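Local coordinates for regulatory protein BlaR1 (Bacillus licheniformis, PDB 1NRF), which probably senses beta-lactam antibiotics outside the cell through this C-terminal penicillin-binding domain and relays the signal to the cytoplasm, at residues Phe228-Gln233 / Ser241-Ile246; Ala62-Val67 / Trp214-Val219. All coordinates share one frame; numbering follows the deposited sequence.

Interaction 1. Residues Phe228-Gln233 / Ser241-Ile246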
ATOM      1  N   PHE A 228      -3.182  -8.116  -4.457  1.00 27.50           N
ATOM      2  CA  PHE A 228      -1.890  -8.671  -4.067  1.00 26.58           C
ATOM      3  C   PHE A 228      -1.095  -7.801  -3.090  1.00 26.95           C
ATOM      4  O   PHE A 228      -1.286  -6.589  -2.993  1.00 27.94           O
ATOM      5  CB  PHE A 228      -1.032  -8.902  -5.316  1.00 26.04           C
ATOM      6  CG  PHE A 228      -0.749  -7.646  -6.075  1.00 24.84           C
ATOM      7  CD1 PHE A 228      -1.629  -7.189  -7.041  1.00 23.62           C
ATOM      8  CD2 PHE A 228       0.368  -6.868  -5.765  1.00 28.46           C
ATOM      9  CE1 PHE A 228      -1.409  -5.968  -7.694  1.00 22.74           C
ATOM     10  CE2 PHE A 228       0.598  -5.649  -6.407  1.00 25.89           C
ATOM     11  CZ  PHE A 228      -0.298  -5.200  -7.375  1.00 24.80           C
ATOM     12  N   ALA A 229      -0.181  -8.442  -2.380  1.00 26.06           N
ATOM     13  CA  ALA A 229       0.663  -7.760  -1.428  1.00 25.82           C
ATOM     14  C   ALA A 229       1.945  -8.561  -1.277  1.00 26.37           C
ATOM     15  O   ALA A 229       1.918  -9.779  -1.087  1.00 26.44           O
ATOM     16  CB  ALA A 229      -0.053  -7.628  -0.077  1.00 27.25           C
ATOM     17  N   VAL A 230       3.065  -7.866  -1.392  1.00 24.73           N
ATOM     18  CA  VAL A 230       4.372  -8.471  -1.252  1.00 25.96           C
ATOM     19  C   VAL A 230       5.126  -7.704  -0.178  1.00 27.79           C
ATOM     20  O   VAL A 230       5.121  -6.471  -0.180  1.00 27.65           O
ATOM     21  CB  VAL A 230       5.188  -8.376  -2.565  1.00 25.97           C
ATOM     22  CG1 VAL A 230       6.653  -8.653  -2.293  1.00 29.20           C
ATOM     23  CG2 VAL A 230       4.663  -9.370  -3.583  1.00 29.45           C
ATOM     24  N   HIS A 231       5.746  -8.423   0.755  1.00 27.05           N
ATOM     25  CA  HIS A 231       6.547  -7.763   1.771  1.00 27.40           C
ATOM     26  C   HIS A 231       7.902  -8.431   1.780  1.00 27.29           C
ATOM     27  O   HIS A 231       7.986  -9.658   1.813  1.00 27.73           O
ATOM     28  CB  HIS A 231       5.916  -7.851   3.157  1.00 27.32           C
ATOM     29  CG  HIS A 231       6.756  -7.222   4.228  1.00 26.50           C
ATOM     30  ND1 HIS A 231       7.803  -7.883   4.839  1.00 25.40           N
ATOM     31  CD2 HIS A 231       6.762  -5.966   4.730  1.00 25.07           C
ATOM     32  CE1 HIS A 231       8.417  -7.059   5.666  1.00 23.15           C
ATOM     33  NE2 HIS A 231       7.806  -5.889   5.618  1.00 27.28           N
ATOM     34  N   ILE A 232       8.959  -7.622   1.756  1.00 27.73           N
ATOM     35  CA  ILE A 232      10.321  -8.144   1.728  1.00 28.35           C
ATOM     36  C   ILE A 232      11.268  -7.582   2.787  1.00 32.28           C
ATOM     37  O   ILE A 232      10.983  -6.584   3.460  1.00 32.89           O
ATOM     38  CB  ILE A 232      10.982  -7.888   0.359  1.00 28.05           C
ATOM     39  CG1 ILE A 232      11.153  -6.381   0.143  1.00 27.26           C
ATOM     40  CG2 ILE A 232      10.143  -8.492  -0.757  1.00 23.16           C
ATOM     41  CD1 ILE A 232      11.971  -6.019  -1.092  1.00 28.51           C
ATOM     42  N   GLN A 233      12.414  -8.238   2.914  1.00 35.62           N
ATOM     43  CA  GLN A 233      13.451  -7.842   3.859  1.00 39.05           C
ATOM     44  C   GLN A 233      14.767  -8.309   3.254  1.00 39.87           C
ATOM     45  O   GLN A 233      14.925  -9.494   2.946  1.00 39.50           O
ATOM     46  CB  GLN A 233      13.247  -8.528   5.218  1.00 41.46           C
ATOM     47  CG  GLN A 233      11.819  -8.506   5.729  1.00 46.65           C
ATOM     48  CD  GLN A 233      11.659  -9.225   7.057  1.00 50.07           C
ATOM     49  OE1 GLN A 233      10.539  -9.473   7.510  1.00 52.62           O
ATOM     50  NE2 GLN A 233      12.777  -9.561   7.691  1.00 51.02           N
ATOM     51  N   SER A 241      11.083  -0.611  -4.322  1.00 28.92           N
ATOM     52  CA  SER A 241      11.207  -0.880  -5.746  1.00 28.40           C
ATOM     53  C   SER A 241      11.425  -2.363  -5.985  1.00 26.80           C
ATOM     54  O   SER A 241      10.812  -2.959  -6.863  1.00 26.19           O
ATOM     55  CB  SER A 241      12.382  -0.091  -6.340  1.00 30.89           C
ATOM     56  OG  SER A 241      12.182   1.306  -6.212  1.00 35.43           O
ATOM     57  N   SER A 242      12.302  -2.957  -5.188  1.00 26.33           N
ATOM     58  CA  SER A 242      12.597  -4.371  -5.323  1.00 25.81           C
ATOM     59  C   SER A 242      11.376  -5.233  -5.056  1.00 25.31           C
ATOM     60  O   SER A 242      11.179  -6.254  -5.718  1.00 26.90           O
ATOM     61  CB  SER A 242      13.738  -4.756  -4.387  1.00 26.53           C
ATOM     62  OG  SER A 242      14.925  -4.081  -4.766  1.00 29.37           O
ATOM     63  N   ALA A 243      10.560  -4.831  -4.087  1.00 22.85           N
ATOM     64  CA  ALA A 243       9.351  -5.582  -3.764  1.00 25.13           C
ATOM     65  C   ALA A 243       8.344  -5.459  -4.912  1.00 25.55           C
ATOM     66  O   ALA A 243       7.605  -6.394  -5.201  1.00 25.61           O
ATOM     67  CB  ALA A 243       8.735  -5.072  -2.462  1.00 22.30           C
ATOM     68  N   ALA A 244       8.319  -4.301  -5.565  1.00 26.96           N
ATOM     69  CA  ALA A 244       7.406  -4.102  -6.680  1.00 28.04           C
ATOM     70  C   ALA A 244       7.857  -5.011  -7.816  1.00 29.17           C
ATOM     71  O   ALA A 244       7.051  -5.739  -8.405  1.00 27.24           O
ATOM     72  CB  ALA A 244       7.424  -2.652  -7.125  1.00 27.21           C
ATOM     73  N   GLU A 245       9.154  -4.969  -8.109  1.00 29.91           N
ATOM     74  CA  GLU A 245       9.724  -5.801  -9.157  1.00 32.75           C
ATOM     75  C   GLU A 245       9.431  -7.275  -8.903  1.00 31.51           C
ATOM     76  O   GLU A 245       9.068  -8.000  -9.825  1.00 33.68           O
ATOM     77  CB  GLU A 245      11.236  -5.575  -9.271  1.00 35.55           C
ATOM     78  CG  GLU A 245      11.610  -4.244  -9.915  1.00 44.19           C
ATOM     79  CD  GLU A 245      12.778  -4.367 -10.898  1.00 51.07           C
ATOM     80  OE1 GLU A 245      12.695  -5.217 -11.819  1.00 53.63           O
ATOM     81  OE2 GLU A 245      13.771  -3.611 -10.761  1.00 53.19           O
ATOM     82  N   ILE A 246       9.584  -7.718  -7.660  1.00 29.63           N
ATOM     83  CA  ILE A 246       9.311  -9.106  -7.306  1.00 28.58           C
ATOM     84  C   ILE A 246       7.838  -9.443  -7.568  1.00 28.96           C
ATOM     85  O   ILE A 246       7.523 -10.396  -8.286  1.00 28.62           O
ATOM     86  CB  ILE A 246       9.625  -9.369  -5.825  1.00 28.44           C
ATOM     87  CG1 ILE A 246      11.130  -9.251  -5.589  1.00 29.34           C
ATOM     88  CG2 ILE A 246       9.113 -10.741  -5.417  1.00 29.41           C
ATOM     89  CD1 ILE A 246      11.550  -9.334  -4.122  1.00 30.62           C
TER
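Ile232 reaches from strand 225-234 to the first turns of helix 239-253 and lays its long branch against them. Its CD1 lies 3.6 Å from Ala243 CB. The same methyl is 3.5 Å from the backbone N of Ala243 and 3.9 Å from Ser242 CB. The short branch, CG2, points another way and meets Ile246 CD1 at 3.7 Å, about one helical turn further on. The two isoleucine side chains lie at a slant to each other and meet through one methyl of each. CG1 of Ile232 sits between the backbone N and the carbonyl carbon (chi1 65°). This directs the CD1 end at Ala243 and leaves CG2 for Ile246.

Val230 comes from the same face of the strand. Its CG1 is 3.8 Å from Ala243 O and 4.1 Å from Ala243 CB. It touches Ile246 only loosely. Ala243 is thus met by both strand residues, and its small side chain is consistent with the close approach of helix and strand. The axes of segments 228-233 and 241-246 approach to 8.1 Å, with 132° between their N-to-C directions. Ser242 gives only its CB; its OG is hydrogen-bonded to Lys236. Phe31, from a loop, also touches Ile246.

This is the C-terminal helix packed on a central strand of the penicillin-binding fold. No hydrogen bond links the two segments, so buried methyl packing holds them.

Interaction 2. Residues Ala62-Val67 / Trp214-Val219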
ATOM      1  N   ALA A  62       4.374   1.673   6.379  1.00 27.27           N
ATOM      2  CA  ALA A  62       5.173   2.663   5.654  1.00 26.18           C
ATOM      3  C   ALA A  62       4.324   3.369   4.584  1.00 25.45           C
ATOM      4  O   ALA A  62       3.116   3.535   4.759  1.00 25.18           O
ATOM      5  CB  ALA A  62       6.392   1.993   5.024  1.00 23.44           C
ATOM      6  N   SER A  63       4.937   3.785   3.482  1.00 25.19           N
ATOM      7  CA  SER A  63       4.167   4.464   2.439  1.00 25.97           C
ATOM      8  C   SER A  63       2.938   3.720   1.892  1.00 27.08           C
ATOM      9  O   SER A  63       2.152   4.322   1.172  1.00 26.43           O
ATOM     10  CB  SER A  63       5.060   4.842   1.262  1.00 26.26           C
ATOM     11  OG  SER A  63       5.725   6.058   1.500  1.00 24.42           O
ATOM     12  N   THR A  64       2.761   2.434   2.206  1.00 26.81           N
ATOM     13  CA  THR A  64       1.575   1.728   1.698  1.00 26.81           C
ATOM     14  C   THR A  64       0.320   2.310   2.330  1.00 26.67           C
ATOM     15  O   THR A  64      -0.767   2.247   1.758  1.00 25.45           O
ATOM     16  CB  THR A  64       1.580   0.177   1.999  1.00 26.87           C
ATOM     17  OG1 THR A  64       1.488  -0.063   3.412  1.00 22.11           O
ATOM     18  CG2 THR A  64       2.826  -0.468   1.438  1.00 23.79           C
ATOM     19  N   TYR A  65       0.490   2.897   3.508  1.00 25.94           N
ATOM     20  CA  TYR A  65      -0.629   3.457   4.245  1.00 27.63           C
ATOM     21  C   TYR A  65      -1.187   4.774   3.668  1.00 28.60           C
ATOM     22  O   TYR A  65      -2.316   5.173   3.983  1.00 28.55           O
ATOM     23  CB  TYR A  65      -0.209   3.649   5.711  1.00 28.16           C
ATOM     24  CG  TYR A  65      -1.314   4.190   6.562  1.00 27.45           C
ATOM     25  CD1 TYR A  65      -2.385   3.381   6.927  1.00 26.66           C
ATOM     26  CD2 TYR A  65      -1.350   5.538   6.909  1.00 25.91           C
ATOM     27  CE1 TYR A  65      -3.472   3.898   7.604  1.00 27.97           C
ATOM     28  CE2 TYR A  65      -2.429   6.073   7.590  1.00 28.97           C
ATOM     29  CZ  TYR A  65      -3.493   5.246   7.932  1.00 29.38           C
ATOM     30  OH  TYR A  65      -4.584   5.762   8.580  1.00 28.01           O
ATOM     31  N   LYS A  66      -0.398   5.444   2.830  1.00 28.43           N
ATOM     32  CA  LYS A  66      -0.809   6.708   2.218  1.00 29.65           C
ATOM     33  C   LYS A  66      -2.160   6.621   1.484  1.00 31.32           C
ATOM     34  O   LYS A  66      -2.879   7.615   1.358  1.00 32.12           O
ATOM     35  CB  LYS A  66       0.269   7.190   1.246  1.00 30.42           C
ATOM     36  CG  LYS A  66       1.503   7.810   1.890  1.00 28.74           C
ATOM     37  CD  LYS A  66       2.508   8.154   0.796  1.00 28.91           C
ATOM     38  CE  LYS A  66       3.683   8.962   1.306  1.00 27.63           C
ATOM     39  NZ  LYS A  66       4.466   8.246   2.324  1.00 24.79           N
ATOM     40  N   VAL A  67      -2.496   5.429   1.002  1.00 31.63           N
ATOM     41  CA  VAL A  67      -3.761   5.208   0.307  1.00 31.47           C
ATOM     42  C   VAL A  67      -4.926   5.519   1.249  1.00 30.50           C
ATOM     43  O   VAL A  67      -5.880   6.202   0.874  1.00 28.37           O
ATOM     44  CB  VAL A  67      -3.880   3.732  -0.180  1.00 32.65           C
ATOM     45  CG1 VAL A  67      -5.258   3.474  -0.761  1.00 34.26           C
ATOM     46  CG2 VAL A  67      -2.802   3.435  -1.227  1.00 33.65           C
ATOM     47  N   TRP A 214       7.566  -2.874   0.698  1.00 28.20           N
ATOM     48  CA  TRP A 214       6.170  -3.225   0.466  1.00 26.86           C
ATOM     49  C   TRP A 214       5.715  -2.849  -0.936  1.00 26.31           C
ATOM     50  O   TRP A 214       6.143  -1.848  -1.503  1.00 26.74           O
ATOM     51  CB  TRP A 214       5.225  -2.449   1.386  1.00 25.35           C
ATOM     52  CG  TRP A 214       4.963  -2.927   2.773  1.00 23.44           C
ATOM     53  CD1 TRP A 214       5.351  -2.306   3.924  1.00 21.56           C
ATOM     54  CD2 TRP A 214       4.054  -3.969   3.168  1.00 23.20           C
ATOM     55  NE1 TRP A 214       4.730  -2.875   5.005  1.00 24.24           N
ATOM     56  CE2 TRP A 214       3.926  -3.897   4.578  1.00 23.30           C
ATOM     57  CE3 TRP A 214       3.329  -4.949   2.470  1.00 22.23           C
ATOM     58  CZ2 TRP A 214       3.098  -4.769   5.308  1.00 22.11           C
ATOM     59  CZ3 TRP A 214       2.507  -5.819   3.194  1.00 21.54           C
ATOM     60  CH2 TRP A 214       2.399  -5.720   4.600  1.00 22.24           C
ATOM     61  N   PHE A 215       4.825  -3.663  -1.481  1.00 26.29           N
ATOM     62  CA  PHE A 215       4.207  -3.367  -2.756  1.00 25.01           C
ATOM     63  C   PHE A 215       2.868  -4.082  -2.753  1.00 25.00           C
ATOM     64  O   PHE A 215       2.794  -5.309  -2.868  1.00 24.03           O
ATOM     65  CB  PHE A 215       5.042  -3.792  -3.961  1.00 23.63           C
ATOM     66  CG  PHE A 215       4.461  -3.313  -5.257  1.00 23.65           C
ATOM     67  CD1 PHE A 215       4.214  -1.960  -5.448  1.00 24.17           C
ATOM     68  CD2 PHE A 215       4.054  -4.213  -6.235  1.00 25.17           C
ATOM     69  CE1 PHE A 215       3.555  -1.505  -6.590  1.00 27.64           C
ATOM     70  CE2 PHE A 215       3.395  -3.776  -7.384  1.00 26.57           C
ATOM     71  CZ  PHE A 215       3.139  -2.415  -7.563  1.00 27.79           C
ATOM     72  N   ILE A 216       1.815  -3.292  -2.580  1.00 22.92           N
ATOM     73  CA  ILE A 216       0.459  -3.799  -2.528  1.00 24.57           C
ATOM     74  C   ILE A 216      -0.340  -3.148  -3.638  1.00 25.38           C
ATOM     75  O   ILE A 216       0.078  -2.143  -4.197  1.00 25.69           O
ATOM     76  CB  ILE A 216      -0.210  -3.471  -1.162  1.00 25.03           C
ATOM     77  CG1 ILE A 216      -0.505  -1.964  -1.054  1.00 23.29           C
ATOM     78  CG2 ILE A 216       0.708  -3.899  -0.031  1.00 22.77           C
ATOM     79  CD1 ILE A 216      -1.196  -1.565   0.243  1.00 20.33           C
ATOM     80  N   GLY A 217      -1.490  -3.728  -3.953  1.00 25.97           N
ATOM     81  CA  GLY A 217      -2.323  -3.176  -4.998  1.00 27.29           C
ATOM     82  C   GLY A 217      -3.197  -4.241  -5.622  1.00 29.06           C
ATOM     83  O   GLY A 217      -3.441  -5.293  -5.034  1.00 28.56           O
ATOM     84  N   TYR A 218      -3.683  -3.974  -6.824  1.00 29.51           N
ATOM     85  CA  TYR A 218      -4.532  -4.937  -7.493  1.00 30.11           C
ATOM     86  C   TYR A 218      -4.474  -4.814  -9.014  1.00 30.82           C
ATOM     87  O   TYR A 218      -3.955  -3.842  -9.568  1.00 28.28           O
ATOM     88  CB  TYR A 218      -5.972  -4.789  -6.979  1.00 27.95           C
ATOM     89  CG  TYR A 218      -6.421  -3.357  -6.883  1.00 28.45           C
ATOM     90  CD1 TYR A 218      -6.951  -2.696  -7.990  1.00 28.94           C
ATOM     91  CD2 TYR A 218      -6.248  -2.632  -5.701  1.00 26.81           C
ATOM     92  CE1 TYR A 218      -7.293  -1.345  -7.925  1.00 28.90           C
ATOM     93  CE2 TYR A 218      -6.582  -1.284  -5.630  1.00 26.74           C
ATOM     94  CZ  TYR A 218      -7.103  -0.647  -6.743  1.00 26.42           C
ATOM     95  OH  TYR A 218      -7.414   0.687  -6.687  1.00 28.25           O
ATOM     96  N   VAL A 219      -4.973  -5.842  -9.681  1.00 32.45           N
ATOM     97  CA  VAL A 219      -5.014  -5.858 -11.133  1.00 33.90           C
ATOM     98  C   VAL A 219      -6.473  -6.000 -11.535  1.00 33.97           C
ATOM     99  O   VAL A 219      -7.182  -6.903 -11.062  1.00 33.06           O
ATOM    100  CB  VAL A 219      -4.212  -7.042 -11.719  1.00 33.49           C
ATOM    101  CG1 VAL A 219      -4.412  -7.104 -13.228  1.00 35.86           C
ATOM    102  CG2 VAL A 219      -2.731  -6.885 -11.391  1.00 36.52           C
TER
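Thr64 is the residue through which the turn carrying Ser63 rests on strand 211-220. Its CB lies 3.7 Å from Ile216 CD1, and that methyl is also 4.1 Å from Thr64 O. Ile216 sends its chain there because CG1 stands between the backbone N and the carbonyl carbon (chi1 71°). Trp214, two residues earlier on the same face of the strand, meets Thr64 as well. Their side chains cross at about a right angle, with Thr64 OG1 over one face of the indole. The methyl of Thr64 is modelled too close to Trp214 CB for its exact place to be trusted.

The polar ends have partners beside the contact. Thr64 OG1 is hydrogen-bonded to Pro61 O and to Gln161 OE1, and Trp214 NE1 to Ala60 O. These bonds help fix the rotation of both groups. Those to Pro61 and Ala60 tie them to the chain just before Ser63; that to Gln161 ties Thr64 to helix 158-170.

Further along, the packing opens out. The strand runs away from the helix, and Val67 and Tyr218 both pack on Ile187 of helix 177-187. The other face of the turn is polar. Ser63, by similarity the serine that beta-lactams acylate, is partly exposed, and Lys66 NZ donates a hydrogen bond to Ser63 OG at 2.7 Å. Lys66 is not carboxylated in this structure. Both belong to what is probably the SxxK motif, and Lys200 touches Ser63 from strand 195-205.

Apolar atoms therefore seat the turn on the sheet and leave Ser63 and Lys66 on its far side, consistent with the active site expected there.

Overall arrangement
Both contacts are buried and use the same sheet, from neighbouring antiparallel strands. The centre of interaction 2 is about 1 Å from the centre of the chain; that of interaction 1 is about 11 Å from it. Their centres are about 10 Å apart, and they touch directly. Phe228 N is 2.9 Å from Gly217 O and Val230 N is 3.0 Å from Phe215 O, both probable hydrogen bonds. Ala244 of the helix also packs on the ring of Phe215. The C-terminal helix covers one face of the sheet and the Ser63 turn the opposite face. The first contact is methyl packing. The second mixes methyls with an indole and borders the probable active site.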